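Local coordinates for protein chitinase (Chromobacterium violaceum, PDB 4TXG) that probably hydrolyses the glycosidic bonds of chitin as a family GH18 chitinase, with an attached carboxy-terminal beta domain, at residues A119-E124 against P135-Y140; A292-A297 against Q347-R352; A444-R449 against V699-P704; P521-K526 against E621-T626; G691-Q696 against V739-W744. All coordinates share one frame; numbering follows the deposited sequence.

In the fold
Contacts 1 and 2 lie on one flank of the GH18 barrel, their centres about 20 Å apart: the disulfide-closed loop that precedes the barrel comes first along the chain, and helices 287-304 and 338-360 pack together after it. Contact 3 sets helix 441-448 of the barrel against the end of strand 694-700, joining the catalytic and carboxy-terminal beta domains. The other end of that strand belongs to contact 5, where it pairs with strand 734-740; the centres of contacts 3 and 5 are about 26 Å apart. Contact 4 falls within the loop closed by contact 3, about 60 Å centre to centre from contact 5. Together they span the preceding loop, the barrel and the beta domain.

Contact 1. Residues A119-E124 against P135-Y140; sequences ALCRPE and PYCAVY
The Cys-121 to Cys-137 disulfide ties off a short loop in the segment that precedes the first barrel strand. SG of Cys-121 and SG of Cys-137 are 2.0 Å apart, and chi3 of 78° gives the bridge a right-handed twist. The Cys-121 carbonyl O lies between two tyrosines, 3.2 Å from Tyr-140 CB and 3.6 Å from Tyr-136 CB. Each of the next two residues covers a face of one ring. Arg-122 runs alongside Tyr-136 in the same direction: its CA lies over the ring face toward the rim, 4.0 Å from the centroid, and its CG is 3.8 Å from Tyr-136 CZ. CG is placed anti to the backbone N (chi1 -178°), which carries the aliphatic chain along the ring; farther out, NH1 bonds to Leu-126 O. Across the ring of Tyr-140, at about a right angle, Pro-123 sets its CG over the centre, 3.5 Å from the centroid and 11° off the normal, while Val-139 CG1 lies over the opposite face. This loop is held against the (beta/alpha)8 barrel of the catalytic domain, because Tyr-140 OH bonds to Gln-365, which opens strand 365-371, and to Asp-390, just ahead of strand 391-395, and the ring of Tyr-136 meets that of Tyr-363. The CD of Pro-123 also reaches toward Tyr-136, 3.9 Å from its CD1, so that the proline contacts both aromatic rings.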
# COMPACT_ATOMS: atom_id res chain seq x y z
N ALA A 119 15.81 1.76 22.54
CA ALA A 119 15.94 2.87 21.60
C ALA A 119 16.99 2.58 20.52
O ALA A 119 16.96 3.17 19.44
CB ALA A 119 16.27 4.14 22.34
N LEU A 120 17.90 1.66 20.81
CA LEU A 120 18.92 1.27 19.85
C LEU A 120 18.35 0.42 18.70
O LEU A 120 19.03 0.19 17.70
CB LEU A 120 20.05 0.52 20.55
CG LEU A 120 20.88 1.39 21.49
CD1 LEU A 120 21.76 0.54 22.39
CD2 LEU A 120 21.71 2.35 20.67
N CYS A 121 17.11 -0.03 18.85
CA CYS A 121 16.48 -0.87 17.83
C CYS A 121 15.31 -0.19 17.12
O CYS A 121 14.56 -0.84 16.40
CB CYS A 121 15.99 -2.18 18.46
SG CYS A 121 17.32 -3.16 19.20
N ARG A 122 15.14 1.11 17.32
CA ARG A 122 14.02 1.80 16.68
C ARG A 122 14.26 1.89 15.17
O ARG A 122 15.34 2.29 14.75
CB ARG A 122 13.83 3.20 17.28
CG ARG A 122 12.65 3.94 16.68
CD ARG A 122 12.42 5.31 17.34
NE ARG A 122 13.63 6.13 17.34
CZ ARG A 122 14.00 6.93 16.35
NH1 ARG A 122 13.25 7.03 15.25
NH2 ARG A 122 15.12 7.63 16.45
N PRO A 123 13.25 1.50 14.36
CA PRO A 123 13.38 1.65 12.90
C PRO A 123 13.70 3.09 12.50
O PRO A 123 13.19 4.03 13.11
CB PRO A 123 12.00 1.23 12.38
CG PRO A 123 11.54 0.21 13.40
CD PRO A 123 12.03 0.76 14.73
N GLU A 124 14.54 3.24 11.48
CA GLU A 124 14.91 4.56 10.99
C GLU A 124 13.69 5.44 10.70
O GLU A 124 12.78 5.02 9.99
CB GLU A 124 15.76 4.42 9.72
CG GLU A 124 16.11 5.75 9.06
CD GLU A 124 16.88 5.57 7.76
OE1 GLU A 124 17.45 4.48 7.55
OE2 GLU A 124 16.90 6.50 6.94
N PRO A 135 9.22 -1.72 23.38
CA PRO A 135 10.14 -2.87 23.27
C PRO A 135 10.56 -3.20 21.84
O PRO A 135 10.27 -4.29 21.35
CB PRO A 135 9.32 -4.02 23.88
CG PRO A 135 7.90 -3.65 23.57
CD PRO A 135 7.84 -2.14 23.70
N TYR A 136 11.26 -2.28 21.18
CA TYR A 136 11.64 -2.48 19.78
C TYR A 136 12.51 -3.71 19.56
O TYR A 136 12.45 -4.33 18.51
CB TYR A 136 12.39 -1.26 19.24
CG TYR A 136 11.53 -0.04 19.07
CD1 TYR A 136 10.47 -0.03 18.17
CD2 TYR A 136 11.79 1.10 19.81
CE1 TYR A 136 9.68 1.10 18.01
CE2 TYR A 136 11.01 2.22 19.66
CZ TYR A 136 9.96 2.22 18.76
OH TYR A 136 9.20 3.35 18.63
N CYS A 137 13.34 -4.05 20.55
CA CYS A 137 14.31 -5.11 20.35
C CYS A 137 13.66 -6.49 20.32
O CYS A 137 14.31 -7.47 19.99
CB CYS A 137 15.41 -5.03 21.41
SG CYS A 137 16.61 -3.72 21.03
N ALA A 138 12.38 -6.54 20.64
CA ALA A 138 11.61 -7.78 20.52
C ALA A 138 11.36 -8.17 19.05
O ALA A 138 11.17 -9.35 18.75
CB ALA A 138 10.28 -7.65 21.27
N VAL A 139 11.38 -7.18 18.16
CA VAL A 139 11.02 -7.39 16.75
C VAL A 139 12.11 -6.86 15.81
O VAL A 139 12.25 -7.33 14.68
CB VAL A 139 9.65 -6.69 16.43
CG1 VAL A 139 9.39 -6.58 14.93
CG2 VAL A 139 8.50 -7.43 17.11
N TYR A 140 12.89 -5.90 16.29
CA TYR A 140 13.91 -5.26 15.47
C TYR A 140 15.33 -5.49 15.97
O TYR A 140 15.55 -5.76 17.15
CB TYR A 140 13.65 -3.75 15.38
CG TYR A 140 12.32 -3.43 14.73
CD1 TYR A 140 12.13 -3.62 13.37
CD2 TYR A 140 11.25 -2.94 15.49
CE1 TYR A 140 10.91 -3.33 12.77
CE2 TYR A 140 10.03 -2.64 14.89
CZ TYR A 140 9.86 -2.85 13.53
OH TYR A 140 8.65 -2.56 12.92

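Contact 2. Residues A292-A297 against Q347-R352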
# COMPACT_ATOMS: atom_id res chain seq x y z
N ALA A 292 -11.95 5.47 20.61
CA ALA A 292 -12.68 4.21 20.74
C ALA A 292 -12.06 3.15 19.84
O ALA A 292 -11.87 2.00 20.25
CB ALA A 292 -14.15 4.39 20.39
N PHE A 293 -11.74 3.54 18.62
CA PHE A 293 -11.14 2.60 17.68
C PHE A 293 -9.78 2.11 18.18
O PHE A 293 -9.51 0.91 18.20
CB PHE A 293 -10.99 3.21 16.29
CG PHE A 293 -10.34 2.29 15.32
CD1 PHE A 293 -11.07 1.26 14.73
CD2 PHE A 293 -9.00 2.41 15.02
CE1 PHE A 293 -10.46 0.38 13.83
CE2 PHE A 293 -8.39 1.54 14.13
CZ PHE A 293 -9.13 0.53 13.54
N SER A 294 -8.93 3.05 18.58
CA SER A 294 -7.57 2.71 18.98
C SER A 294 -7.55 1.81 20.20
O SER A 294 -6.83 0.81 20.24
CB SER A 294 -6.76 3.98 19.23
OG SER A 294 -6.68 4.73 18.01
N ASP A 295 -8.36 2.14 21.20
CA ASP A 295 -8.46 1.26 22.37
C ASP A 295 -8.99 -0.12 21.99
O ASP A 295 -8.55 -1.13 22.55
CB ASP A 295 -9.35 1.89 23.44
CG ASP A 295 -8.72 3.12 24.09
OD1 ASP A 295 -7.49 3.32 23.97
OD2 ASP A 295 -9.45 3.88 24.75
N SER A 296 -9.92 -0.17 21.03
CA SER A 296 -10.49 -1.45 20.61
C SER A 296 -9.44 -2.29 19.87
O SER A 296 -9.48 -3.52 19.93
CB SER A 296 -11.74 -1.26 19.74
OG SER A 296 -11.42 -0.87 18.41
N ALA A 297 -8.52 -1.63 19.18
CA ALA A 297 -7.48 -2.34 18.45
C ALA A 297 -6.52 -3.01 19.43
O ALA A 297 -6.11 -4.16 19.23
CB ALA A 297 -6.73 -1.40 17.51
N GLN A 347 -1.53 8.71 14.58
CA GLN A 347 -0.78 9.17 15.75
C GLN A 347 -1.34 8.56 17.03
O GLN A 347 -0.60 8.15 17.93
CB GLN A 347 -0.79 10.70 15.86
CG GLN A 347 0.01 11.19 17.05
CD GLN A 347 0.28 12.68 17.03
OE1 GLN A 347 0.01 13.36 16.04
NE2 GLN A 347 0.83 13.20 18.12
N THR A 348 -2.67 8.47 17.10
CA THR A 348 -3.32 7.93 18.29
C THR A 348 -3.14 6.41 18.37
O THR A 348 -2.90 5.86 19.45
CB THR A 348 -4.82 8.28 18.31
OG1 THR A 348 -4.97 9.70 18.19
CG2 THR A 348 -5.46 7.82 19.63
N LEU A 349 -3.26 5.74 17.24
CA LEU A 349 -3.02 4.31 17.19
C LEU A 349 -1.59 3.98 17.62
O LEU A 349 -1.37 3.04 18.39
CB LEU A 349 -3.30 3.81 15.78
CG LEU A 349 -3.74 2.38 15.48
CD1 LEU A 349 -4.83 1.90 16.42
CD2 LEU A 349 -4.24 2.40 14.03
N ARG A 350 -0.64 4.77 17.15
CA ARG A 350 0.78 4.62 17.51
C ARG A 350 0.97 4.77 19.01
O ARG A 350 1.64 3.96 19.65
CB ARG A 350 1.63 5.64 16.76
CG ARG A 350 3.12 5.64 17.13
CD ARG A 350 3.89 4.55 16.38
NE ARG A 350 3.76 3.23 17.00
CZ ARG A 350 3.91 2.08 16.36
NH1 ARG A 350 3.80 0.93 17.02
NH2 ARG A 350 4.18 2.07 15.05
N ASP A 351 0.34 5.80 19.57
CA ASP A 351 0.41 6.06 21.00
C ASP A 351 -0.17 4.89 21.81
O ASP A 351 0.46 4.41 22.77
CB ASP A 351 -0.34 7.35 21.34
CG ASP A 351 -0.32 7.67 22.82
OD1 ASP A 351 -1.14 7.10 23.57
OD2 ASP A 351 0.53 8.49 23.25
N ARG A 352 -1.36 4.42 21.44
CA ARG A 352 -2.00 3.37 22.23
C ARG A 352 -1.26 2.05 22.11
O ARG A 352 -1.11 1.32 23.10
CB ARG A 352 -3.46 3.17 21.81
CG ARG A 352 -4.34 4.39 22.02
CD ARG A 352 -4.37 4.87 23.46
NE ARG A 352 -5.35 5.94 23.59
CZ ARG A 352 -5.12 7.23 23.34
NH1 ARG A 352 -3.91 7.63 22.96
NH2 ARG A 352 -6.09 8.11 23.47
O HOH W 1 -8.12 6.31 24.66
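Two successive turns of about -60° (chi1 -62°, chi2 -58°) fold Arg-352 back toward Asp-295, whose CG lies beside its own backbone N. They bring NE to 3.4 Å from Asp-295 OD1, a salt bridge whose hydrogen bond is weak. OD1 sits at the edge of the guanidinium, near its plane, with the carboxylate tilted from it. Water 1 spans the other end, donating to Asp-295 OD2 and accepting from Arg-352 NH2 at 3.0 Å. On the far side of the arginine, NH1 makes a further salt bridge, its hydrogen bond again weak, to Asp-351 OD1 of the same helix, so one guanidinium links two carboxylates, and Thr-348 CG2 lies over one of its faces. These residues line the outward side of two neighbouring helices, 287-304 and 338-360, of the (beta/alpha)8 barrel; the short segments cross at -35° with axes 9.1 Å apart. Closer to the barrel wall, Ser-294 fills the narrow point: its CB is 3.7 Å from Arg-352 CG, and its OG, bonded to Ile-290 O of its own helix, is 3.7 Å from Leu-349 CD1. Deeper still, Leu-349 extends CD1 to Ala-297 CB (4.0 Å) and CD2 to the edge of the Phe-293 ring, where both Leu-349 and Phe-293 also touch Ile-311 of strand 308-312.

Contact 3. Residues A444-R449 against V699-P704; sequences AYHYYR and VPTSAP
Residues 446-447 of helix 441-448 meet a type I beta turn, Pro-700 to Ala-703, that begins at the last residue of strand 694-700, with the CA atoms of Tyr-447 and Ser-702 4.9 Å apart. The pairing is a buried domain interface: the helix belongs to the barrel of the GH18 domain and the turn to the carboxy-terminal beta domain. No hydrogen bond joins the two segments, and backbone atoms of the helix do much of the touching. Pro-700 presses CB onto the carbonyl O of His-446 at 3.1 Å, while its CG approaches Tyr-447 O, a carbonyl that bonds to Ser-764 OG. Ser-702 lies against the next residue, with CB 3.9 Å from Tyr-447 CB. Its OG, turned between the backbone N and the carbonyl carbon (chi1 55°), is 3.6 Å from Tyr-447 CA and spends its hydrogen bond on Pro-762 O. Trp-443, one turn earlier in the helix, adds a direct bond across the interface from NE1 to Ser-702 O. At Thr-701, in the middle of the turn, the imidazole of His-446, one face lying over Tyr-445 CD2, crosses the threonine at a slant. There Thr-701 OG1, bonded to Gly-732 O, comes within 3.6 Å of His-446 ND1.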
# COMPACT_ATOMS: atom_id res chain seq x y z
N ALA A 444 5.53 4.59 -7.71
CA ALA A 444 4.93 4.55 -6.38
C ALA A 444 5.97 4.30 -5.29
O ALA A 444 5.92 4.92 -4.23
CB ALA A 444 3.84 3.49 -6.33
N TYR A 445 6.89 3.37 -5.53
CA TYR A 445 7.97 3.14 -4.58
C TYR A 445 8.73 4.44 -4.32
O TYR A 445 9.00 4.82 -3.17
CB TYR A 445 8.92 2.06 -5.10
CG TYR A 445 10.27 2.08 -4.42
CD1 TYR A 445 10.42 1.60 -3.12
CD2 TYR A 445 11.39 2.59 -5.07
CE1 TYR A 445 11.66 1.63 -2.49
CE2 TYR A 445 12.63 2.62 -4.44
CZ TYR A 445 12.75 2.14 -3.16
OH TYR A 445 13.99 2.19 -2.53
N HIS A 446 9.08 5.12 -5.40
CA HIS A 446 9.87 6.33 -5.26
C HIS A 446 9.09 7.46 -4.59
O HIS A 446 9.68 8.28 -3.87
CB HIS A 446 10.41 6.76 -6.62
CG HIS A 446 11.62 5.98 -7.02
ND1 HIS A 446 12.81 6.07 -6.33
CD2 HIS A 446 11.81 5.04 -7.98
CE1 HIS A 446 13.70 5.25 -6.87
NE2 HIS A 446 13.12 4.62 -7.87
N TYR A 447 7.77 7.47 -4.77
CA TYR A 447 6.94 8.40 -4.01
C TYR A 447 7.13 8.17 -2.50
O TYR A 447 7.38 9.11 -1.74
CB TYR A 447 5.45 8.27 -4.40
CG TYR A 447 4.54 9.00 -3.43
CD1 TYR A 447 4.09 8.38 -2.26
CD2 TYR A 447 4.15 10.32 -3.66
CE1 TYR A 447 3.30 9.06 -1.35
CE2 TYR A 447 3.35 11.00 -2.75
CZ TYR A 447 2.93 10.35 -1.60
OH TYR A 447 2.11 11.01 -0.67
N TYR A 448 7.00 6.92 -2.08
CA TYR A 448 7.01 6.64 -0.64
C TYR A 448 8.39 6.84 -0.00
O TYR A 448 8.48 7.08 1.20
CB TYR A 448 6.46 5.22 -0.37
CG TYR A 448 4.94 5.26 -0.48
CD1 TYR A 448 4.18 5.80 0.54
CD2 TYR A 448 4.29 4.83 -1.63
CE1 TYR A 448 2.80 5.90 0.44
CE2 TYR A 448 2.90 4.92 -1.74
CZ TYR A 448 2.16 5.45 -0.70
OH TYR A 448 0.78 5.56 -0.79
N ARG A 449 9.45 6.80 -0.80
CA ARG A 449 10.78 7.07 -0.26
C ARG A 449 10.96 8.52 0.17
O ARG A 449 11.94 8.86 0.84
CB ARG A 449 11.86 6.70 -1.27
CG ARG A 449 12.02 5.20 -1.44
CD ARG A 449 12.65 4.57 -0.18
NE ARG A 449 14.07 4.88 -0.15
CZ ARG A 449 14.61 5.87 0.53
NH1 ARG A 449 13.83 6.64 1.29
NH2 ARG A 449 15.91 6.09 0.47
N VAL A 699 13.96 15.68 -2.14
CA VAL A 699 12.62 15.51 -2.69
C VAL A 699 12.62 14.21 -3.50
O VAL A 699 13.52 14.00 -4.31
CB VAL A 699 12.23 16.71 -3.57
CG1 VAL A 699 10.84 16.54 -4.18
CG2 VAL A 699 12.29 17.99 -2.73
N PRO A 700 11.64 13.32 -3.26
CA PRO A 700 11.68 12.07 -4.02
C PRO A 700 11.51 12.31 -5.52
O PRO A 700 10.89 13.30 -5.92
CB PRO A 700 10.50 11.27 -3.46
CG PRO A 700 9.54 12.32 -2.95
CD PRO A 700 10.43 13.44 -2.42
N THR A 701 12.08 11.42 -6.32
CA THR A 701 12.06 11.57 -7.77
C THR A 701 10.70 11.24 -8.40
O THR A 701 10.57 11.19 -9.62
CB THR A 701 13.11 10.65 -8.42
OG1 THR A 701 12.98 9.33 -7.87
CG2 THR A 701 14.53 11.18 -8.14
N SER A 702 9.70 11.00 -7.56
CA SER A 702 8.32 10.90 -8.04
C SER A 702 7.89 12.22 -8.69
O SER A 702 7.07 12.22 -9.61
CB SER A 702 7.37 10.53 -6.88
OG SER A 702 7.51 11.44 -5.79
N ALA A 703 8.47 13.33 -8.23
CA ALA A 703 8.22 14.63 -8.87
C ALA A 703 9.37 14.96 -9.78
O ALA A 703 10.53 14.69 -9.44
CB ALA A 703 8.03 15.73 -7.83
N PRO A 704 9.08 15.56 -10.94
CA PRO A 704 10.12 16.00 -11.87
C PRO A 704 11.08 16.97 -11.19
O PRO A 704 10.69 17.67 -10.27
CB PRO A 704 9.34 16.69 -12.99
CG PRO A 704 7.96 16.17 -12.89
CD PRO A 704 7.72 15.82 -11.45

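Contact 4. Residues P521-K526 against E621-T626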
# COMPACT_ATOMS: atom_id res chain seq x y z
N PRO A 521 -8.35 -16.12 -10.34
CA PRO A 521 -7.10 -16.51 -9.67
C PRO A 521 -6.06 -16.86 -10.72
O PRO A 521 -6.46 -17.26 -11.82
CB PRO A 521 -7.50 -17.73 -8.85
CG PRO A 521 -8.63 -18.35 -9.63
CD PRO A 521 -9.39 -17.15 -10.19
N MET A 522 -4.77 -16.74 -10.42
CA MET A 522 -3.77 -17.02 -11.45
C MET A 522 -3.75 -18.49 -11.87
O MET A 522 -3.35 -18.80 -13.00
CB MET A 522 -2.38 -16.56 -10.99
CG MET A 522 -2.06 -15.10 -11.41
SD MET A 522 -2.36 -14.79 -13.16
CE MET A 522 -1.29 -16.02 -13.90
N TRP A 523 -4.20 -19.41 -11.01
CA TRP A 523 -4.29 -20.80 -11.48
C TRP A 523 -5.28 -20.93 -12.63
O TRP A 523 -5.07 -21.70 -13.57
CB TRP A 523 -4.67 -21.80 -10.38
CG TRP A 523 -5.54 -21.32 -9.22
CD1 TRP A 523 -5.10 -20.69 -8.08
CD2 TRP A 523 -6.95 -21.53 -9.04
NE1 TRP A 523 -6.16 -20.46 -7.23
CE2 TRP A 523 -7.30 -20.96 -7.80
CE3 TRP A 523 -7.96 -22.11 -9.82
CZ2 TRP A 523 -8.62 -20.96 -7.31
CZ3 TRP A 523 -9.26 -22.12 -9.34
CH2 TRP A 523 -9.58 -21.54 -8.10
N HIS A 524 -6.37 -20.16 -12.58
CA HIS A 524 -7.33 -20.25 -13.67
C HIS A 524 -6.74 -19.64 -14.94
O HIS A 524 -6.91 -20.20 -16.02
CB HIS A 524 -8.66 -19.59 -13.31
CG HIS A 524 -9.70 -19.74 -14.38
ND1 HIS A 524 -10.11 -20.96 -14.84
CD2 HIS A 524 -10.37 -18.81 -15.11
CE1 HIS A 524 -11.02 -20.79 -15.80
NE2 HIS A 524 -11.18 -19.49 -15.98
N ALA A 525 -6.03 -18.53 -14.81
CA ALA A 525 -5.35 -17.93 -15.97
C ALA A 525 -4.32 -18.89 -16.57
O ALA A 525 -4.13 -18.91 -17.79
CB ALA A 525 -4.69 -16.61 -15.57
N LYS A 526 -3.65 -19.67 -15.73
CA LYS A 526 -2.69 -20.65 -16.22
C LYS A 526 -3.39 -21.78 -16.97
O LYS A 526 -2.87 -22.29 -17.97
CB LYS A 526 -1.83 -21.19 -15.06
CG LYS A 526 -0.75 -20.19 -14.60
CD LYS A 526 0.35 -20.14 -15.65
CE LYS A 526 1.08 -18.80 -15.71
NZ LYS A 526 2.04 -18.77 -16.88
N GLU A 621 -4.42 -30.24 -14.09
CA GLU A 621 -4.75 -28.83 -14.30
C GLU A 621 -4.08 -28.02 -13.20
O GLU A 621 -3.62 -28.58 -12.20
CB GLU A 621 -6.27 -28.60 -14.27
CG GLU A 621 -6.89 -28.76 -12.89
CD GLU A 621 -8.41 -28.70 -12.91
OE1 GLU A 621 -9.00 -28.61 -14.01
OE2 GLU A 621 -9.03 -28.74 -11.82
N TYR A 622 -4.02 -26.70 -13.38
CA TYR A 622 -3.55 -25.83 -12.32
C TYR A 622 -4.64 -25.60 -11.28
O TYR A 622 -5.83 -25.60 -11.59
CB TYR A 622 -3.09 -24.48 -12.86
CG TYR A 622 -1.79 -24.52 -13.64
CD1 TYR A 622 -0.57 -24.44 -12.99
CD2 TYR A 622 -1.80 -24.64 -15.02
CE1 TYR A 622 0.62 -24.47 -13.69
CE2 TYR A 622 -0.61 -24.66 -15.75
CZ TYR A 622 0.59 -24.58 -15.07
OH TYR A 622 1.78 -24.62 -15.77
N PHE A 623 -4.22 -25.40 -10.04
CA PHE A 623 -5.16 -25.14 -8.97
C PHE A 623 -4.38 -24.41 -7.89
O PHE A 623 -3.24 -23.99 -8.12
CB PHE A 623 -5.79 -26.44 -8.45
CG PHE A 623 -7.04 -26.25 -7.62
CD1 PHE A 623 -8.14 -25.59 -8.15
CD2 PHE A 623 -7.11 -26.73 -6.32
CE1 PHE A 623 -9.30 -25.41 -7.40
CE2 PHE A 623 -8.26 -26.56 -5.56
CZ PHE A 623 -9.35 -25.90 -6.10
N ILE A 624 -5.00 -24.26 -6.73
CA ILE A 624 -4.40 -23.55 -5.61
C ILE A 624 -3.03 -24.12 -5.26
O ILE A 624 -2.87 -25.34 -5.12
CB ILE A 624 -5.32 -23.64 -4.38
CG1 ILE A 624 -6.65 -22.93 -4.66
CG2 ILE A 624 -4.63 -23.09 -3.14
CD1 ILE A 624 -7.69 -23.13 -3.55
N GLY A 625 -2.03 -23.25 -5.14
CA GLY A 625 -0.69 -23.70 -4.85
C GLY A 625 0.21 -22.58 -4.38
O GLY A 625 -0.27 -21.55 -3.90
N THR A 626 1.52 -22.77 -4.52
CA THR A 626 2.47 -21.82 -3.95
C THR A 626 3.62 -21.44 -4.88
O THR A 626 4.68 -21.04 -4.40
CB THR A 626 3.08 -22.36 -2.64
OG1 THR A 626 3.81 -23.56 -2.91
CG2 THR A 626 2.00 -22.63 -1.59
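Aromatic contacts dominate between Trp-523 and Phe-623, which run side by side in the same direction. Phe-623 turns its edge to the face of the indole in an edge-to-face pair, the centroid of its ring 4.8 Å from that of the six-membered ring of Trp-523 and the planes at 56°; between the rings, Trp-523 CZ3 comes 3.8 Å from Phe-623 CE1. The backbone C of Phe-623 and N of Ile-624 lie over the same face, and Pro-521 CG rests over the centre of the opposite one, so the indole is held flat between two layers. Its chi1 of 29° falls away from the staggered positions, and NE1 bonds to Ala-606 O. A CH-pi contact comes from Lys-526, whose CB sits over the Tyr-622 face 3.6 Å from the centroid; the lysine chain then bends away so that NZ reaches Glu-529 and Asp-581. Apolar contacts complete the interface: Ile-624 lays CG1 3.8 Å from Trp-523 CE2, and Tyr-622 CB is 4.0 Å from Trp-523 CB. The axes of the helix and strand segments run antiparallel, 6.8 Å apart. Here helix 522-530, from the long insertion between the last two barrel strands, packs on the two-stranded hairpin 609-612/621-624 that follows the final strand of the GH18 barrel.

Contact 5. Residues G691-Q696 against V739-W744; sequences GGTEFQ and VKLPSW
Phe-695 leans across toward Val-739 and Leu-741 as its ring leaves the strand. Its CB lies 3.6 Å from the carbonyl O of Val-739 and close to CG1 of that valine. CG, beside the backbone N at chi1 -50°, keeps the ring near the same carbonyl, which CD2 approaches to 3.7 Å. Farther out, CE2 meets Leu-741 CG at 3.8 Å, and CZ, at the end of the ring, still grazes the same carbon. The backbones pair at the same residues: Phe-695 and Val-739 form a hydrogen-bonded pair, with Phe-695 N to Val-739 O at 2.8 Å and Val-739 N to Phe-695 O at 2.9 Å. The next bond runs from Leu-741 N to Thr-693 O (3.0 Å), in the carbonyl plane. Beyond it Gly-692 N meets Leu-741 O at 2.9 Å from above the carbonyl plane, as the chain turns into the strand through a glycine with positive phi (92°). Glu-694 and Lys-740, a non-hydrogen-bonded pair, face away from Phe-695. Their aliphatic parts touch, Glu-694 CB to Lys-740 CG at 3.9 Å, while Glu-694 OE2 bonds to Ser-738 OG and Gln-696 NE2. Past the paired residues, water 2 accepts from Gly-691 N and donates to Ser-743 O. Strands 694-700 and 734-740 are antiparallel neighbours within the sheet; Phe-695 and Val-739 share one face, where Leu-741, just past its strand, packs on Phe-695, consistent with the beta-sandwich core of the carboxy-terminal domain.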
# COMPACT_ATOMS: atom_id res chain seq x y z
N GLY A 691 21.22 36.04 6.79
CA GLY A 691 20.92 35.93 5.37
C GLY A 691 22.01 35.11 4.69
O GLY A 691 23.17 35.16 5.10
N GLY A 692 21.63 34.34 3.68
CA GLY A 692 22.58 33.46 3.04
C GLY A 692 22.62 32.06 3.63
O GLY A 692 23.22 31.16 3.04
N THR A 693 21.99 31.87 4.79
CA THR A 693 21.90 30.53 5.38
C THR A 693 21.22 29.58 4.39
O THR A 693 20.19 29.92 3.81
CB THR A 693 21.12 30.56 6.73
OG1 THR A 693 21.86 31.33 7.69
CG2 THR A 693 20.91 29.16 7.27
N GLU A 694 21.80 28.40 4.17
CA GLU A 694 21.29 27.50 3.13
C GLU A 694 20.55 26.30 3.70
O GLU A 694 21.06 25.59 4.57
CB GLU A 694 22.43 26.99 2.24
CG GLU A 694 21.95 26.09 1.11
CD GLU A 694 23.07 25.63 0.21
OE1 GLU A 694 24.25 25.79 0.60
OE2 GLU A 694 22.78 25.12 -0.90
N PHE A 695 19.34 26.08 3.21
CA PHE A 695 18.57 24.91 3.60
C PHE A 695 18.56 23.94 2.43
O PHE A 695 18.30 24.35 1.30
CB PHE A 695 17.14 25.29 3.99
CG PHE A 695 17.07 26.42 4.99
CD1 PHE A 695 17.48 26.24 6.30
CD2 PHE A 695 16.56 27.66 4.62
CE1 PHE A 695 17.41 27.28 7.22
CE2 PHE A 695 16.48 28.70 5.54
CZ PHE A 695 16.91 28.50 6.85
N GLN A 696 18.87 22.67 2.69
CA GLN A 696 18.74 21.64 1.66
C GLN A 696 17.87 20.50 2.16
O GLN A 696 17.78 20.27 3.36
CB GLN A 696 20.11 21.09 1.24
CG GLN A 696 20.99 22.08 0.51
CD GLN A 696 22.23 21.42 -0.08
OE1 GLN A 696 22.40 20.20 0.00
NE2 GLN A 696 23.09 22.22 -0.69
N VAL A 739 17.47 25.96 -0.93
CA VAL A 739 16.93 27.31 -0.90
C VAL A 739 17.68 28.08 0.19
O VAL A 739 17.97 27.53 1.25
CB VAL A 739 15.41 27.34 -0.66
CG1 VAL A 739 15.06 26.71 0.70
CG2 VAL A 739 14.87 28.78 -0.77
N LYS A 740 18.03 29.32 -0.10
CA LYS A 740 18.77 30.14 0.85
C LYS A 740 17.92 31.30 1.34
O LYS A 740 17.12 31.86 0.58
CB LYS A 740 20.04 30.71 0.21
CG LYS A 740 21.02 29.67 -0.28
CD LYS A 740 22.28 30.32 -0.83
CE LYS A 740 23.23 29.28 -1.37
NZ LYS A 740 24.48 29.88 -1.92
N LEU A 741 18.11 31.69 2.60
CA LEU A 741 17.63 33.00 3.02
C LEU A 741 18.31 34.02 2.11
O LEU A 741 19.50 33.90 1.81
CB LEU A 741 17.95 33.28 4.49
CG LEU A 741 17.21 32.45 5.55
CD1 LEU A 741 17.71 32.76 6.95
CD2 LEU A 741 15.70 32.70 5.46
N PRO A 742 17.57 35.03 1.65
CA PRO A 742 18.22 36.11 0.89
C PRO A 742 19.32 36.72 1.70
O PRO A 742 19.23 36.73 2.93
CB PRO A 742 17.12 37.14 0.66
CG PRO A 742 15.91 36.51 0.97
CD PRO A 742 16.12 35.25 1.78
N SER A 743 20.33 37.26 1.02
CA SER A 743 21.48 37.83 1.69
C SER A 743 21.08 38.86 2.74
O SER A 743 21.76 39.01 3.75
CB SER A 743 22.42 38.46 0.66
OG SER A 743 21.81 39.55 -0.02
N TRP A 744 19.96 39.54 2.51
CA TRP A 744 19.52 40.64 3.38
C TRP A 744 18.53 40.22 4.46
O TRP A 744 18.12 41.04 5.28
CB TRP A 744 18.88 41.77 2.55
CG TRP A 744 17.60 41.32 1.89
CD1 TRP A 744 16.35 41.30 2.44
CD2 TRP A 744 17.44 40.82 0.55
NE1 TRP A 744 15.43 40.82 1.54
CE2 TRP A 744 16.08 40.52 0.36
CE3 TRP A 744 18.33 40.62 -0.52
CZ2 TRP A 744 15.57 40.02 -0.84
CZ3 TRP A 744 17.83 40.11 -1.72
CH2 TRP A 744 16.46 39.83 -1.87
O HOH W 2 21.14 38.93 6.78